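Local coordinates for protein necrotic enteritis toxin B (Clostridium perfringens, PDB 4I0N) that probably inserts into host cell membranes as a beta-barrel pore-forming toxin with an alpha-hemolysin fold, at residues 191-196 / 248-253. Sequence-based numbering, arbitrary orientation.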
loop_
_atom_site.group_PDB
_atom_site.type_symbol
_atom_site.label_atom_id
_atom_site.label_comp_id
_atom_site.label_asym_id
_atom_site.label_seq_id
_atom_site.Cartn_x
_atom_site.Cartn_y
_atom_site.Cartn_z
ATOM N N GLN A 191 26.013 6.982 3.994
ATOM C CA GLN A 191 25.740 7.381 5.376
ATOM C C GLN A 191 24.262 7.276 5.763
ATOM O O GLN A 191 23.870 7.728 6.840
ATOM C CB GLN A 191 26.280 8.804 5.605
ATOM C CG GLN A 191 27.804 8.852 5.612
ATOM C CD GLN A 191 28.320 10.245 5.422
ATOM O OE1 GLN A 191 28.639 10.940 6.399
ATOM N NE2 GLN A 191 28.379 10.687 4.172
ATOM N N LEU A 192 23.455 6.688 4.878
ATOM C CA LEU A 192 21.992 6.549 5.035
ATOM C C LEU A 192 21.447 6.562 6.475
ATOM O O LEU A 192 20.703 7.477 6.845
ATOM C CB LEU A 192 21.518 5.296 4.284
ATOM C CG LEU A 192 20.039 5.090 3.961
ATOM C CD1 LEU A 192 19.486 6.258 3.191
ATOM C CD2 LEU A 192 19.879 3.786 3.174
ATOM N N PHE A 193 21.791 5.556 7.282
ATOM C CA PHE A 193 21.284 5.501 8.660
ATOM C C PHE A 193 22.404 5.454 9.676
ATOM O O PHE A 193 22.241 4.911 10.767
ATOM C CB PHE A 193 20.333 4.306 8.877
ATOM C CG PHE A 193 19.210 4.214 7.861
ATOM C CD1 PHE A 193 18.232 5.205 7.786
ATOM C CD2 PHE A 193 19.117 3.105 7.016
ATOM C CE1 PHE A 193 17.187 5.106 6.867
ATOM C CE2 PHE A 193 18.085 3.000 6.088
ATOM C CZ PHE A 193 17.116 4.009 6.014
ATOM N N MET A 194 23.529 6.061 9.324
ATOM C CA MET A 194 24.708 6.102 10.199
ATOM C C MET A 194 24.553 7.184 11.267
ATOM O O MET A 194 24.457 8.377 10.945
ATOM C CB MET A 194 25.958 6.339 9.344
ATOM C CG MET A 194 27.283 6.349 10.129
ATOM S SD MET A 194 28.687 6.916 9.141
ATOM C CE MET A 194 28.906 5.525 8.013
ATOM N N LYS A 195 24.515 6.777 12.530
ATOM C CA LYS A 195 24.333 7.731 13.643
ATOM C C LYS A 195 25.579 8.596 13.860
ATOM O O LYS A 195 25.475 9.824 14.003
ATOM C CB LYS A 195 23.936 6.982 14.921
ATOM C CG LYS A 195 23.544 7.840 16.113
ATOM C CD LYS A 195 23.013 6.937 17.219
ATOM C CE LYS A 195 22.642 7.724 18.466
ATOM N NZ LYS A 195 21.877 6.862 19.425
ATOM N N SER A 196 26.754 7.961 13.852
ATOM C CA SER A 196 28.034 8.666 14.017
ATOM C C SER A 196 29.120 8.123 13.093
ATOM O O SER A 196 29.252 6.918 12.922
ATOM C CB SER A 196 28.525 8.577 15.474
ATOM O OG SER A 196 29.781 9.210 15.625
ATOM N N ASN A 248 15.939 -3.975 2.416
ATOM C CA ASN A 248 17.351 -3.744 2.152
ATOM C C ASN A 248 18.151 -3.966 3.438
ATOM O O ASN A 248 17.591 -3.912 4.540
ATOM C CB ASN A 248 17.588 -2.293 1.675
ATOM C CG ASN A 248 17.245 -2.061 0.184
ATOM O OD1 ASN A 248 17.611 -1.015 -0.348
ATOM N ND2 ASN A 248 16.522 -2.996 -0.465
ATOM N N ASP A 249 19.447 -4.221 3.282
ATOM C CA ASP A 249 20.352 -4.360 4.409
ATOM C C ASP A 249 21.286 -3.172 4.403
ATOM O O ASP A 249 22.088 -3.007 3.467
ATOM C CB ASP A 249 21.215 -5.618 4.262
ATOM C CG ASP A 249 20.436 -6.930 4.421
ATOM O OD1 ASP A 249 19.280 -6.953 4.905
ATOM O OD2 ASP A 249 21.043 -7.984 4.083
ATOM N N TYR A 250 21.201 -2.359 5.451
ATOM C CA TYR A 250 22.153 -1.262 5.633
ATOM C C TYR A 250 23.242 -1.676 6.634
ATOM O O TYR A 250 22.962 -1.971 7.812
ATOM C CB TYR A 250 21.439 0.012 6.075
ATOM C CG TYR A 250 22.423 1.159 6.268
ATOM C CD1 TYR A 250 23.117 1.700 5.188
ATOM C CD2 TYR A 250 22.692 1.665 7.546
ATOM C CE1 TYR A 250 24.060 2.735 5.378
ATOM C CE2 TYR A 250 23.609 2.695 7.735
ATOM C CZ TYR A 250 24.295 3.215 6.656
ATOM O OH TYR A 250 25.189 4.244 6.866
ATOM N N ILE A 251 24.475 -1.754 6.136
ATOM C CA ILE A 251 25.566 -2.419 6.852
ATOM C C ILE A 251 26.652 -1.402 7.208
ATOM O O ILE A 251 27.051 -0.584 6.368
ATOM C CB ILE A 251 26.182 -3.545 5.979
ATOM C CG1 ILE A 251 25.145 -4.638 5.702
ATOM C CG2 ILE A 251 27.416 -4.155 6.648
ATOM C CD1 ILE A 251 25.414 -5.434 4.394
ATOM N N LEU A 252 27.119 -1.468 8.456
ATOM C CA LEU A 252 28.213 -0.629 8.943
ATOM C C LEU A 252 29.423 -1.497 9.245
ATOM O O LEU A 252 29.295 -2.540 9.902
ATOM C CB LEU A 252 27.824 0.095 10.236
ATOM C CG LEU A 252 26.741 1.170 10.126
ATOM C CD1 LEU A 252 26.321 1.658 11.517
ATOM C CD2 LEU A 252 27.183 2.311 9.212
ATOM N N ASN A 253 30.572 -1.078 8.726
ATOM C CA ASN A 253 31.866 -1.698 9.034
ATOM C C ASN A 253 32.841 -0.645 9.558
ATOM O O ASN A 253 33.032 0.416 8.948
ATOM C CB ASN A 253 32.478 -2.357 7.788
ATOM C CG ASN A 253 31.734 -3.594 7.338
ATOM O OD1 ASN A 253 31.907 -4.671 7.899
ATOM N ND2 ASN A 253 30.929 -3.457 6.290
#
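The phenol ring of Y250 is pushed from strand 236-255 against the turn at 191-194, and one of its faces meets the backbone N of F193, 3.4 Å from Y250 CE2. L192 CB sits over that face too, in a CH-pi contact 4.2 Å from the ring centroid. F193 turns its ring edge toward the Y250 face, the two planes at 89° and their centroids 5.6 Å apart, with F193 CD2 touching Y250 CG and CD2. With CG anti to the backbone N (chi1 180°), beside the carbonyl carbon, the Y250 side chain slants along the strand in the direction of L252 as it rises toward the turn, which brings OH close to M194 CB (3.3 Å). Beyond the hydroxyl end M194 crosses the tyrosine at about a right angle. The M194 chain runs extended and then bends at its last torsion (chi3 -71°), bringing the CE methyl to 3.8 Å from L252 CD2. Behind these groups the turn is closed by its own backbone bond, M194 N to Q191 O (3.0 Å). W81 packs edge-to-face with F193, and W259 of strand 258-279 touches both M194 and L252. The contact thus ties the long loop between strand 165-172 and helix 214-217 to the large antiparallel sheet of this leukocidin/hemolysin-family toxin. Between 191-196 and 248-253 it is mostly van der Waals and aromatic, with the F193 amide N resting over the tyrosine face, while the buried Y250 hydroxyl gives its hydrogen bond to the main-chain O of N190, just ahead of the turn.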